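PDB 5BN1: acetyl xylan esterase from Geobacillus stearothermophilus, which removes acetyl groups from the xylose units of xylan and xylo-oligosaccharides, working as a serine esterase in a donut-shaped homooctamer. Local coordinates for residues V42-A47 with F213-S218; N92-Q97 with R148-Q153; L122-K125 with G130-L133; Q160-E163 with L168-D171; A174-V179 with A186-D191. The protein carries 1 engineered substitution. All coordinates share one frame; numbering follows the deposited sequence.

Contact 1 (V42-A47 with F213-S218). Engineered in segment 213-218: I215 (natural residue Trp).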
# COMPACT_ATOMS: atom_id res chain seq x y z
N VAL A 42 -12.72 -1.12 -30.41
CA VAL A 42 -13.80 -2.02 -29.99
C VAL A 42 -15.00 -1.17 -29.58
O VAL A 42 -16.13 -1.40 -29.99
CB VAL A 42 -13.38 -2.96 -28.95
CG1 VAL A 42 -14.58 -3.80 -28.44
CG2 VAL A 42 -12.25 -3.84 -29.50
N GLY A 43 -14.72 -0.10 -28.85
CA GLY A 43 -15.86 0.70 -28.44
C GLY A 43 -16.54 1.43 -29.48
O GLY A 43 -17.81 1.59 -29.44
N LEU A 44 -15.85 2.04 -30.48
CA LEU A 44 -16.42 2.70 -31.61
C LEU A 44 -17.26 1.69 -32.49
O LEU A 44 -18.34 2.01 -32.97
CB LEU A 44 -15.39 3.40 -32.47
CG LEU A 44 -14.91 4.77 -31.87
CD1 LEU A 44 -13.60 5.18 -32.42
CD2 LEU A 44 -16.04 5.80 -32.18
N LEU A 45 -16.68 0.51 -32.65
CA LEU A 45 -17.45 -0.51 -33.47
C LEU A 45 -18.73 -0.94 -32.73
O LEU A 45 -19.79 -1.04 -33.44
CB LEU A 45 -16.53 -1.72 -33.79
CG LEU A 45 -15.47 -1.56 -34.83
CD1 LEU A 45 -14.54 -2.72 -34.73
CD2 LEU A 45 -16.10 -1.36 -36.20
N GLN A 46 -18.68 -1.10 -31.42
CA GLN A 46 -19.88 -1.43 -30.66
C GLN A 46 -20.87 -0.32 -30.65
O GLN A 46 -22.12 -0.58 -30.72
CB GLN A 46 -19.60 -1.93 -29.33
CG GLN A 46 -20.80 -2.45 -28.59
CD GLN A 46 -20.39 -3.47 -27.52
OE1 GLN A 46 -19.72 -3.15 -26.52
NE2 GLN A 46 -20.63 -4.78 -27.82
N ALA A 47 -20.41 0.94 -30.59
CA ALA A 47 -21.30 2.07 -30.57
C ALA A 47 -22.01 2.27 -31.91
O ALA A 47 -23.23 2.62 -31.93
CB ALA A 47 -20.55 3.33 -30.19
N PHE A 213 -14.47 1.30 -41.82
CA PHE A 213 -15.27 2.33 -41.11
C PHE A 213 -14.44 3.62 -41.12
O PHE A 213 -13.51 3.79 -40.29
CB PHE A 213 -15.48 1.89 -39.72
CG PHE A 213 -16.22 2.86 -38.78
CD1 PHE A 213 -16.84 4.00 -39.28
CD2 PHE A 213 -16.23 2.60 -37.39
CE1 PHE A 213 -17.47 4.91 -38.40
CE2 PHE A 213 -16.90 3.50 -36.52
CZ PHE A 213 -17.47 4.64 -37.06
N GLU A 214 -14.84 4.54 -41.93
CA GLU A 214 -14.05 5.73 -42.12
C GLU A 214 -14.73 6.88 -41.37
O GLU A 214 -15.89 7.17 -41.58
CB GLU A 214 -13.86 6.04 -43.64
CG GLU A 214 -12.81 7.12 -43.84
CD GLU A 214 -12.45 7.39 -45.30
OE1 GLU A 214 -13.36 7.19 -46.14
OE2 GLU A 214 -11.28 7.80 -45.59
N ILE A 215 -14.05 7.45 -40.38
CA ILE A 215 -14.55 8.63 -39.65
C ILE A 215 -13.96 9.86 -40.36
O ILE A 215 -12.73 10.02 -40.52
CB ILE A 215 -14.09 8.55 -38.21
CG1 ILE A 215 -14.67 7.31 -37.61
CG2 ILE A 215 -14.22 9.93 -37.52
CD1 ILE A 215 -14.18 6.99 -36.21
N VAL A 216 -14.84 10.75 -40.83
CA VAL A 216 -14.40 11.94 -41.53
C VAL A 216 -15.06 13.19 -40.99
O VAL A 216 -16.13 13.11 -40.35
CB VAL A 216 -14.76 11.81 -43.07
CG1 VAL A 216 -13.89 10.76 -43.72
CG2 VAL A 216 -16.24 11.42 -43.23
N ARG A 217 -14.41 14.33 -41.23
CA ARG A 217 -14.99 15.65 -40.89
C ARG A 217 -16.37 15.86 -41.52
O ARG A 217 -16.60 15.47 -42.70
CB ARG A 217 -14.14 16.84 -41.39
CG ARG A 217 -12.81 17.13 -40.72
CD ARG A 217 -11.93 17.81 -41.76
NE ARG A 217 -10.57 18.02 -41.28
CZ ARG A 217 -10.22 18.94 -40.37
NH1 ARG A 217 -11.15 19.73 -39.82
NH2 ARG A 217 -8.94 19.06 -39.98
N SER A 218 -17.25 16.45 -40.71
CA SER A 218 -18.41 17.30 -41.08
C SER A 218 -19.46 17.11 -39.98
O SER A 218 -19.90 15.98 -39.68
CB SER A 218 -19.01 17.03 -42.46
OG SER A 218 -19.52 18.21 -43.05
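L45 and F213 mark the closest backbone approach between the two segments, with their CA atoms 8.4 Å apart. Residues 42-47 are helical, as the 2.9 Å bond from A47 N to G43 O attests, whereas 213-218 is an extended tail of no regular structure. No hydrogen bond joins the two, so side chains must bridge the gap, and F213 and L44 bury the most surface in doing so. With CG anti to the backbone N (chi1 177°), the F213 ring is carried up to the helix and lies obliquely against it. CE2 of F213 lies 4.1 Å from L44 O and 4.3 Å from L44 CB, while CD2 of F213 meets L45 CD2 at 4.1 Å. The L45 and F213 side chains run past one another in opposite directions, which makes their touch lateral. This is where the C-terminal tail of the SGNH-hydrolase alpha/beta fold, having left helix 197-211, meets helix 37-48; L208 of helix 197-211 packs on L44, L45 and F213 alike. Further along the tail stands I215, an engineered residue in place of tryptophan, whose CD1 comes to 4.2 Å from L44 CD1. The tail also faces another copy of the protein: I215 packs on F213 of the second subunit, F213 on V216 of that subunit, and R217 forms a salt bridge with its E51.

Contact 2 (N92-Q97 with R148-Q153)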
# COMPACT_ATOMS: atom_id res chain seq x y z
N ASN A 92 10.07 -0.38 -30.74
CA ASN A 92 11.13 -0.72 -29.82
C ASN A 92 12.38 -1.21 -30.58
O ASN A 92 13.50 -0.92 -30.22
CB ASN A 92 10.71 -1.68 -28.81
CG ASN A 92 9.70 -1.07 -27.86
OD1 ASN A 92 10.01 0.00 -27.28
ND2 ASN A 92 8.64 -1.69 -27.61
N ASP A 93 12.12 -1.95 -31.69
CA ASP A 93 13.17 -2.43 -32.57
C ASP A 93 14.09 -1.31 -32.97
O ASP A 93 15.32 -1.48 -33.05
CB ASP A 93 12.53 -3.09 -33.76
CG ASP A 93 11.48 -4.11 -33.41
OD1 ASP A 93 10.43 -3.75 -32.73
OD2 ASP A 93 11.58 -5.33 -33.74
N VAL A 94 13.53 -0.14 -33.26
CA VAL A 94 14.15 1.08 -33.60
C VAL A 94 14.66 1.80 -32.34
O VAL A 94 15.78 2.26 -32.30
CB VAL A 94 13.23 1.96 -34.43
CG1 VAL A 94 13.83 3.28 -34.68
CG2 VAL A 94 12.90 1.25 -35.78
N TRP A 95 13.73 2.06 -31.43
CA TRP A 95 14.04 2.97 -30.29
C TRP A 95 15.29 2.56 -29.56
O TRP A 95 16.08 3.42 -29.20
CB TRP A 95 12.86 3.02 -29.36
CG TRP A 95 12.74 4.26 -28.50
CD1 TRP A 95 13.46 5.41 -28.57
CD2 TRP A 95 11.62 4.53 -27.63
NE1 TRP A 95 12.95 6.35 -27.68
CE2 TRP A 95 11.81 5.83 -27.10
CE3 TRP A 95 10.58 3.75 -27.20
CZ2 TRP A 95 10.85 6.39 -26.23
CZ3 TRP A 95 9.68 4.28 -26.29
CH2 TRP A 95 9.85 5.60 -25.84
N ARG A 96 15.45 1.27 -29.30
CA ARG A 96 16.65 0.81 -28.62
C ARG A 96 17.95 1.24 -29.21
O ARG A 96 18.98 1.45 -28.54
CB ARG A 96 16.60 -0.68 -28.33
CG ARG A 96 15.50 -1.19 -27.46
CD ARG A 96 15.53 -0.71 -26.00
NE ARG A 96 14.88 0.60 -25.91
CZ ARG A 96 13.57 0.80 -25.90
NH1 ARG A 96 13.11 2.06 -25.82
NH2 ARG A 96 12.69 -0.18 -26.09
N GLN A 97 17.98 1.32 -30.55
CA GLN A 97 19.14 1.76 -31.27
C GLN A 97 19.60 3.17 -30.93
O GLN A 97 20.72 3.58 -31.11
CB GLN A 97 18.97 1.64 -32.80
CG GLN A 97 18.57 0.26 -33.26
CD GLN A 97 18.29 0.13 -34.71
OE1 GLN A 97 19.09 0.68 -35.56
NE2 GLN A 97 17.25 -0.59 -35.07
N ARG A 148 13.19 9.27 -36.63
CA ARG A 148 12.10 9.31 -37.54
C ARG A 148 12.43 8.65 -38.90
O ARG A 148 11.65 7.90 -39.45
CB ARG A 148 11.62 10.76 -37.77
CG ARG A 148 10.55 10.94 -38.86
CD ARG A 148 9.22 10.28 -38.64
NE ARG A 148 8.46 10.14 -39.93
CZ ARG A 148 7.95 11.17 -40.56
NH1 ARG A 148 7.79 12.34 -40.02
NH2 ARG A 148 7.53 10.92 -41.83
N ARG A 149 13.63 8.99 -39.36
CA ARG A 149 14.11 8.40 -40.66
C ARG A 149 14.20 6.93 -40.60
O ARG A 149 13.73 6.19 -41.49
CB ARG A 149 15.39 9.07 -41.04
CG ARG A 149 15.93 8.61 -42.38
CD ARG A 149 17.13 9.54 -42.72
NE ARG A 149 18.25 9.45 -41.79
CZ ARG A 149 18.95 10.46 -41.15
NH1 ARG A 149 18.73 11.80 -41.28
NH2 ARG A 149 19.96 10.11 -40.34
N THR A 150 14.78 6.39 -39.51
CA THR A 150 14.77 4.98 -39.32
C THR A 150 13.45 4.32 -39.28
O THR A 150 13.10 3.31 -39.83
CB THR A 150 15.75 4.59 -38.16
OG1 THR A 150 17.06 5.15 -38.36
CG2 THR A 150 15.80 3.15 -37.89
N MET A 151 12.57 4.96 -38.46
CA MET A 151 11.26 4.43 -38.33
C MET A 151 10.52 4.33 -39.70
O MET A 151 9.83 3.37 -39.93
CB MET A 151 10.42 5.31 -37.34
CG MET A 151 9.28 4.58 -36.73
SD MET A 151 9.68 3.25 -35.59
CE MET A 151 10.14 4.30 -34.21
N ASP A 152 10.70 5.38 -40.51
CA ASP A 152 10.11 5.41 -41.88
C ASP A 152 10.63 4.21 -42.69
O ASP A 152 9.84 3.53 -43.41
CB ASP A 152 10.31 6.66 -42.61
CG ASP A 152 9.44 7.83 -42.14
OD1 ASP A 152 8.69 7.67 -41.22
OD2 ASP A 152 9.70 8.91 -42.74
N GLN A 153 11.91 3.90 -42.50
CA GLN A 153 12.48 2.71 -43.21
C GLN A 153 11.85 1.43 -42.80
O GLN A 153 11.48 0.55 -43.57
CB GLN A 153 13.97 2.73 -43.05
CG GLN A 153 14.58 1.53 -43.76
CD GLN A 153 16.09 1.57 -43.69
OE1 GLN A 153 16.72 1.82 -42.59
NE2 GLN A 153 16.71 1.49 -44.87
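V94 meets M151 and T150 with every carbon of its side chain, and the backbones come close to allow it: the CA atoms of V94 and M151 are 6.5 Å apart. The CB of V94 already lies 3.9 Å from M151 CE. Beyond it the side chain forks. CG1, anti to the backbone N (chi1 175°), reaches T150 CG2 at 3.8 Å and lies as near to M151 CE as CB does; CG2 rests 3.8 Å from M151 SD. M151 attains this position because its chain bends at chi2 and chi3, bringing sulfur and methyl round to the valine. T150 presents chiefly its methyl, while its OG1 is bonded to Y98 OH and P146 O. With both methyls gone, as in an alanine here, a gap would probably open beside T150 CG2 and M151 SD, leaving the thioether freer to turn. No hydrogen bond crosses between the segments; within them, R148 NE meets D152 OD1 in a salt bridge of 2.8 Å, and R96 NH2 reaches N92 OD1 at 2.9 Å, from above the carbonyl plane (44° out of it). N92 ND2 is in turn bonded to N64 O, so both ends of that amide are engaged. Helix 91-99, packed by V94 on helix 146-165, also carries N92, which is inferred to stabilise the transition state with G63, consistent with the oxyanion hole of SGNH hydrolases.

Contact 3 (L122-K125 with G130-L133)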
# COMPACT_ATOMS: atom_id res chain seq x y z
N LEU A 122 3.92 -14.87 -43.06
CA LEU A 122 3.69 -16.04 -43.94
C LEU A 122 3.27 -17.23 -43.23
O LEU A 122 2.45 -18.04 -43.83
CB LEU A 122 5.05 -16.30 -44.72
CG LEU A 122 5.50 -15.33 -45.73
CD1 LEU A 122 6.94 -15.65 -46.24
CD2 LEU A 122 4.49 -15.21 -46.87
N GLU A 123 3.71 -17.49 -42.02
CA GLU A 123 3.32 -18.65 -41.21
C GLU A 123 1.82 -18.52 -40.82
O GLU A 123 1.07 -19.51 -40.70
CB GLU A 123 4.19 -18.75 -39.93
CG GLU A 123 3.71 -19.70 -38.85
CD GLU A 123 4.41 -19.56 -37.49
OE1 GLU A 123 5.47 -18.83 -37.36
OE2 GLU A 123 3.87 -20.20 -36.55
N THR A 124 1.43 -17.29 -40.50
CA THR A 124 0.12 -17.05 -39.98
C THR A 124 -0.98 -17.00 -41.08
O THR A 124 -2.11 -17.45 -40.85
CB THR A 124 0.15 -15.69 -39.16
OG1 THR A 124 1.16 -15.87 -38.15
CG2 THR A 124 -1.24 -15.47 -38.52
N LYS A 125 -0.67 -16.46 -42.22
CA LYS A 125 -1.61 -16.18 -43.26
C LYS A 125 -2.52 -17.43 -43.59
O LYS A 125 -3.74 -17.29 -43.64
CB LYS A 125 -0.93 -15.66 -44.47
CG LYS A 125 -1.80 -15.52 -45.65
CD LYS A 125 -1.10 -14.91 -46.79
CE LYS A 125 -2.15 -14.69 -47.88
NZ LYS A 125 -1.41 -14.36 -49.07
N GLY A 130 -7.53 -13.14 -42.13
CA GLY A 130 -6.84 -12.06 -42.66
C GLY A 130 -5.81 -11.47 -41.60
O GLY A 130 -5.92 -11.84 -40.45
N ILE A 131 -4.94 -10.64 -42.13
CA ILE A 131 -3.88 -10.00 -41.31
C ILE A 131 -3.94 -8.57 -41.61
O ILE A 131 -4.04 -8.09 -42.74
CB ILE A 131 -2.51 -10.59 -41.65
CG1 ILE A 131 -2.47 -12.03 -41.16
CG2 ILE A 131 -1.39 -9.73 -41.00
CD1 ILE A 131 -1.21 -12.76 -41.57
N ILE A 132 -3.79 -7.72 -40.52
CA ILE A 132 -3.67 -6.34 -40.68
C ILE A 132 -2.30 -5.86 -40.15
O ILE A 132 -1.99 -6.17 -39.03
CB ILE A 132 -4.73 -5.51 -39.84
CG1 ILE A 132 -6.15 -6.03 -40.17
CG2 ILE A 132 -4.64 -4.05 -40.17
CD1 ILE A 132 -6.92 -6.62 -39.06
N LEU A 133 -1.46 -5.33 -41.04
CA LEU A 133 -0.14 -4.87 -40.66
C LEU A 133 -0.24 -3.40 -40.52
O LEU A 133 -0.44 -2.60 -41.39
CB LEU A 133 0.87 -5.22 -41.82
CG LEU A 133 1.16 -6.69 -41.75
CD1 LEU A 133 1.96 -7.04 -43.01
CD2 LEU A 133 2.03 -7.08 -40.62
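I131 gives up the most surface here, and a single methyl, CD1, makes its contacts with T124 and K125. CD1 is anti to CA (chi2 174°), which carries it away from the strand backbone to the C-terminal part of helix 110-124 and K125. There it lies 3.8 Å from K125 N and as close to K125 CA, while K125 CB is 4.1 Å away. From the neighbouring residue, T124 CB stands 4.0 Å from I131 CD1, with T124 CG2 only slightly farther off. The methyl therefore sits against backbone as well as side-chain atoms where the chain turns back toward the sheet. In the three-layer alpha/beta fold this is the return leg of a beta-alpha-beta crossover from strand 84-88 to its parallel neighbour 130-134. The polar ends of T124 and K125 are directed to other partners: T124 OG1 is bonded to L120 O and W73 NE1, and the extended K125 chain leads its NZ to T165 O. The backbones stay well separated, their closest CA pair, K125 and G130, being 6.7 Å apart, and no hydrogen bond spans the gap.

Contact 4 (Q160-E163 with L168-D171)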
# COMPACT_ATOMS: atom_id res chain seq x y z
N GLN A 160 5.69 -3.14 -47.59
CA GLN A 160 6.05 -4.14 -48.65
C GLN A 160 5.71 -5.53 -48.30
O GLN A 160 5.19 -6.29 -49.22
CB GLN A 160 7.49 -3.86 -49.02
CG GLN A 160 7.84 -2.50 -49.67
CD GLN A 160 7.06 -1.70 -50.90
OE1 GLN A 160 5.87 -1.95 -51.27
NE2 GLN A 160 7.73 -0.57 -51.42
N ILE A 161 5.81 -5.94 -47.07
CA ILE A 161 5.35 -7.21 -46.55
C ILE A 161 3.82 -7.27 -46.82
O ILE A 161 3.25 -8.30 -47.21
CB ILE A 161 5.77 -7.58 -45.15
CG1 ILE A 161 7.35 -7.74 -45.00
CG2 ILE A 161 5.09 -8.82 -44.70
CD1 ILE A 161 7.83 -7.83 -43.64
N ALA A 162 3.10 -6.23 -46.45
CA ALA A 162 1.65 -6.28 -46.58
C ALA A 162 1.25 -6.44 -48.10
O ALA A 162 0.35 -7.19 -48.39
CB ALA A 162 0.98 -5.04 -46.02
N GLU A 163 1.93 -5.73 -48.95
CA GLU A 163 1.67 -5.77 -50.46
C GLU A 163 1.88 -7.18 -50.97
O GLU A 163 0.97 -7.80 -51.60
CB GLU A 163 2.55 -4.79 -51.14
CG GLU A 163 1.75 -3.51 -51.38
CD GLU A 163 2.59 -2.27 -51.64
OE1 GLU A 163 2.12 -1.11 -51.38
OE2 GLU A 163 3.72 -2.45 -52.12
N LEU A 168 -4.04 -6.47 -45.13
CA LEU A 168 -4.48 -5.11 -44.99
C LEU A 168 -3.30 -4.32 -44.31
O LEU A 168 -2.41 -4.90 -43.73
CB LEU A 168 -5.72 -5.04 -44.06
CG LEU A 168 -7.00 -5.72 -44.63
CD1 LEU A 168 -8.17 -5.59 -43.63
CD2 LEU A 168 -7.31 -5.05 -45.92
N PHE A 169 -3.37 -3.05 -44.45
CA PHE A 169 -2.21 -2.16 -44.16
C PHE A 169 -2.65 -0.84 -43.61
O PHE A 169 -3.47 -0.09 -44.21
CB PHE A 169 -1.38 -1.94 -45.43
CG PHE A 169 -0.29 -0.92 -45.29
CD1 PHE A 169 0.78 -1.26 -44.45
CD2 PHE A 169 -0.33 0.31 -45.80
CE1 PHE A 169 1.79 -0.31 -44.28
CE2 PHE A 169 0.68 1.29 -45.66
CZ PHE A 169 1.78 0.93 -44.84
N VAL A 170 -2.11 -0.45 -42.41
CA VAL A 170 -2.36 0.83 -41.86
C VAL A 170 -1.06 1.60 -41.71
O VAL A 170 -0.17 1.16 -40.93
CB VAL A 170 -3.00 0.65 -40.44
CG1 VAL A 170 -3.36 2.05 -39.87
CG2 VAL A 170 -4.19 -0.27 -40.49
N ASP A 171 -0.99 2.74 -42.33
CA ASP A 171 0.13 3.64 -42.27
C ASP A 171 -0.11 4.61 -41.07
O ASP A 171 -0.69 5.67 -41.23
CB ASP A 171 0.38 4.39 -43.54
CG ASP A 171 1.63 5.14 -43.54
OD1 ASP A 171 2.31 5.37 -42.43
OD2 ASP A 171 2.18 5.55 -44.64
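A162 and F169 point their CB atoms at each other, the helix residue toward the strand and the strand residue toward the helix. The two CB atoms meet at 3.9 Å, and the CA atoms behind them are only 6.1 Å apart, a spacing that the small alanine side chain permits. F169 has CG anti to its own N (chi1 173°), and its ring stands obliquely to the alanine methyl, with F169 CD1 4.1 Å from A162 CB. Over one face of the same ring, toward the rim, lies D171 N, 4.0 Å above the plane. L168 behaves differently. Its side chain leads off to the other side of the sheet, where it touches E210, and it meets the helix by its backbone alone, L168 O lying 4.1 Å from A162 CB. The two segments belong to one beta-alpha-beta unit, in which strand 130-134 passes through helix 146-165 to strand 168-170, the outermost strand of the parallel sheet within this chain. L133 of strand 130-134 also packs on A162, and V158 and K159, one helical turn earlier, extend the surface against F169. Where the strand ends, D171 takes the N-cap position of helix 172-180 and its OD1 accepts A174 N.

Contact 5 (A174-V179 with A186-D191)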
# COMPACT_ATOMS: atom_id res chain seq x y z
N ALA A 174 1.65 8.09 -41.42
CA ALA A 174 0.96 9.08 -42.20
C ALA A 174 -0.21 9.68 -41.39
O ALA A 174 -0.41 10.89 -41.55
CB ALA A 174 0.36 8.41 -43.42
N ALA A 175 -0.80 8.87 -40.54
CA ALA A 175 -1.96 9.36 -39.70
C ALA A 175 -1.42 10.43 -38.74
O ALA A 175 -1.99 11.53 -38.60
CB ALA A 175 -2.60 8.23 -39.01
N PHE A 176 -0.26 10.16 -38.12
CA PHE A 176 0.32 11.21 -37.24
C PHE A 176 0.84 12.41 -38.00
O PHE A 176 0.78 13.53 -37.59
CB PHE A 176 1.40 10.64 -36.36
CG PHE A 176 0.88 9.87 -35.17
CD1 PHE A 176 0.29 10.61 -34.10
CD2 PHE A 176 0.98 8.53 -35.07
CE1 PHE A 176 -0.19 9.92 -33.05
CE2 PHE A 176 0.51 7.85 -34.00
CZ PHE A 176 -0.17 8.58 -32.99
N ASN A 177 1.46 12.16 -39.18
CA ASN A 177 2.02 13.24 -39.91
C ASN A 177 0.97 14.33 -40.23
O ASN A 177 1.35 15.52 -40.21
CB ASN A 177 2.58 12.72 -41.24
CG ASN A 177 3.85 11.89 -41.07
OD1 ASN A 177 4.45 11.89 -40.02
ND2 ASN A 177 4.22 11.16 -42.13
N GLU A 178 -0.24 13.89 -40.52
CA GLU A 178 -1.32 14.92 -40.83
C GLU A 178 -1.56 15.83 -39.62
O GLU A 178 -1.57 17.05 -39.74
CB GLU A 178 -2.52 14.19 -41.22
CG GLU A 178 -3.72 15.15 -41.46
CD GLU A 178 -3.57 16.10 -42.66
OE1 GLU A 178 -2.73 15.89 -43.64
OE2 GLU A 178 -4.36 17.12 -42.56
N VAL A 179 -1.58 15.23 -38.44
CA VAL A 179 -1.81 16.07 -37.24
C VAL A 179 -0.61 16.97 -36.90
O VAL A 179 -0.71 18.04 -36.32
CB VAL A 179 -2.25 15.17 -36.07
CG1 VAL A 179 -2.43 15.96 -34.79
CG2 VAL A 179 -3.56 14.45 -36.43
N ALA A 186 5.17 17.20 -28.61
CA ALA A 186 4.91 17.14 -27.17
C ALA A 186 3.44 17.33 -26.81
O ALA A 186 3.01 16.91 -25.77
CB ALA A 186 5.70 18.20 -26.49
N ALA A 187 2.66 17.93 -27.72
CA ALA A 187 1.20 18.05 -27.53
C ALA A 187 0.47 16.71 -27.60
O ALA A 187 -0.64 16.57 -27.03
CB ALA A 187 0.61 19.07 -28.47
N LEU A 188 1.07 15.73 -28.27
CA LEU A 188 0.56 14.39 -28.37
C LEU A 188 1.33 13.38 -27.50
O LEU A 188 0.73 12.41 -26.99
CB LEU A 188 0.64 13.90 -29.82
CG LEU A 188 -0.30 14.64 -30.81
CD1 LEU A 188 0.15 14.26 -32.23
CD2 LEU A 188 -1.71 14.22 -30.53
N ALA A 189 2.65 13.54 -27.35
CA ALA A 189 3.47 12.60 -26.65
C ALA A 189 4.80 13.23 -26.27
O ALA A 189 5.65 13.58 -27.10
CB ALA A 189 3.77 11.33 -27.50
N TRP A 190 4.99 13.44 -24.96
CA TRP A 190 6.24 13.95 -24.49
C TRP A 190 7.45 13.13 -25.02
O TRP A 190 8.45 13.76 -25.35
CB TRP A 190 6.34 14.01 -22.99
CG TRP A 190 5.73 15.21 -22.32
CD1 TRP A 190 5.00 16.19 -22.87
CD2 TRP A 190 5.86 15.49 -20.90
NE1 TRP A 190 4.67 17.12 -21.85
CE2 TRP A 190 5.20 16.71 -20.68
CE3 TRP A 190 6.50 14.87 -19.86
CZ2 TRP A 190 5.15 17.29 -19.41
CZ3 TRP A 190 6.41 15.45 -18.52
CH2 TRP A 190 5.80 16.65 -18.38
N ASP A 191 7.32 11.81 -25.05
CA ASP A 191 8.50 11.02 -25.45
C ASP A 191 8.39 10.64 -26.95
O ASP A 191 9.26 9.88 -27.39
CB ASP A 191 8.58 9.76 -24.57
CG ASP A 191 7.47 8.81 -24.71
OD1 ASP A 191 6.61 8.91 -25.64
OD2 ASP A 191 7.37 7.87 -23.84
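An apolar contact between F176, V179 and L188 ties helix 172-180 to the loop leading toward helix 197-211, the region that holds the Asp and His of the predicted SGNH-hydrolase catalytic triad. All three residues are buried, and no hydrogen bond passes between the segments. The separation of the backbones shows how much depends on side-chain length: the nearest CA atoms, those of V179 and L188, are 9.3 Å apart. L188 crosses part of that distance with CG anti to its carbonyl carbon (chi1 -67°), reaching toward the helix with its CD1, and V179 and F176, one turn apart, reach out to meet it. I139 also touches both L188 and the F176 ring, while I202 of helix 197-211 packs on F176 and V179. Three residues beyond L188, D191 is bonded through OD2 to H194 ND1 and through OD1 to V193 N, as expected of a charge-relay aspartate acting with H194 and S15. W190, the residue before D191, stacks on W95 of the third subunit. At the centre of the contact, L188 CD1 lies 4.0 Å from V179 CG1 and meets the F176 ring at its edge, near the ring plane, 4.1 Å from CD1 of that phenylalanine.

In the fold
None of the five contacts has a hydrogen bond between its paired segments. Methyls, rings and a thioether pack on each other in contacts 1, 2 and 5, contact 1 adding L44 O, whereas contacts 3 and 4, which join helices to neighbouring strands of the parallel sheet, also involve backbone atoms. These two touch through probable hydrogen bonds of 2.9 Å, I131 O to L168 N and L133 N to L168 O. Contact 4 is partly buried; the others are buried, although K125 in contact 3 is exposed. Contacts 2 and 4 share helix 146-165. Contacts 2 and 5 bear inferred active-site residues, touch through W95 and D191, and both meet the third subunit.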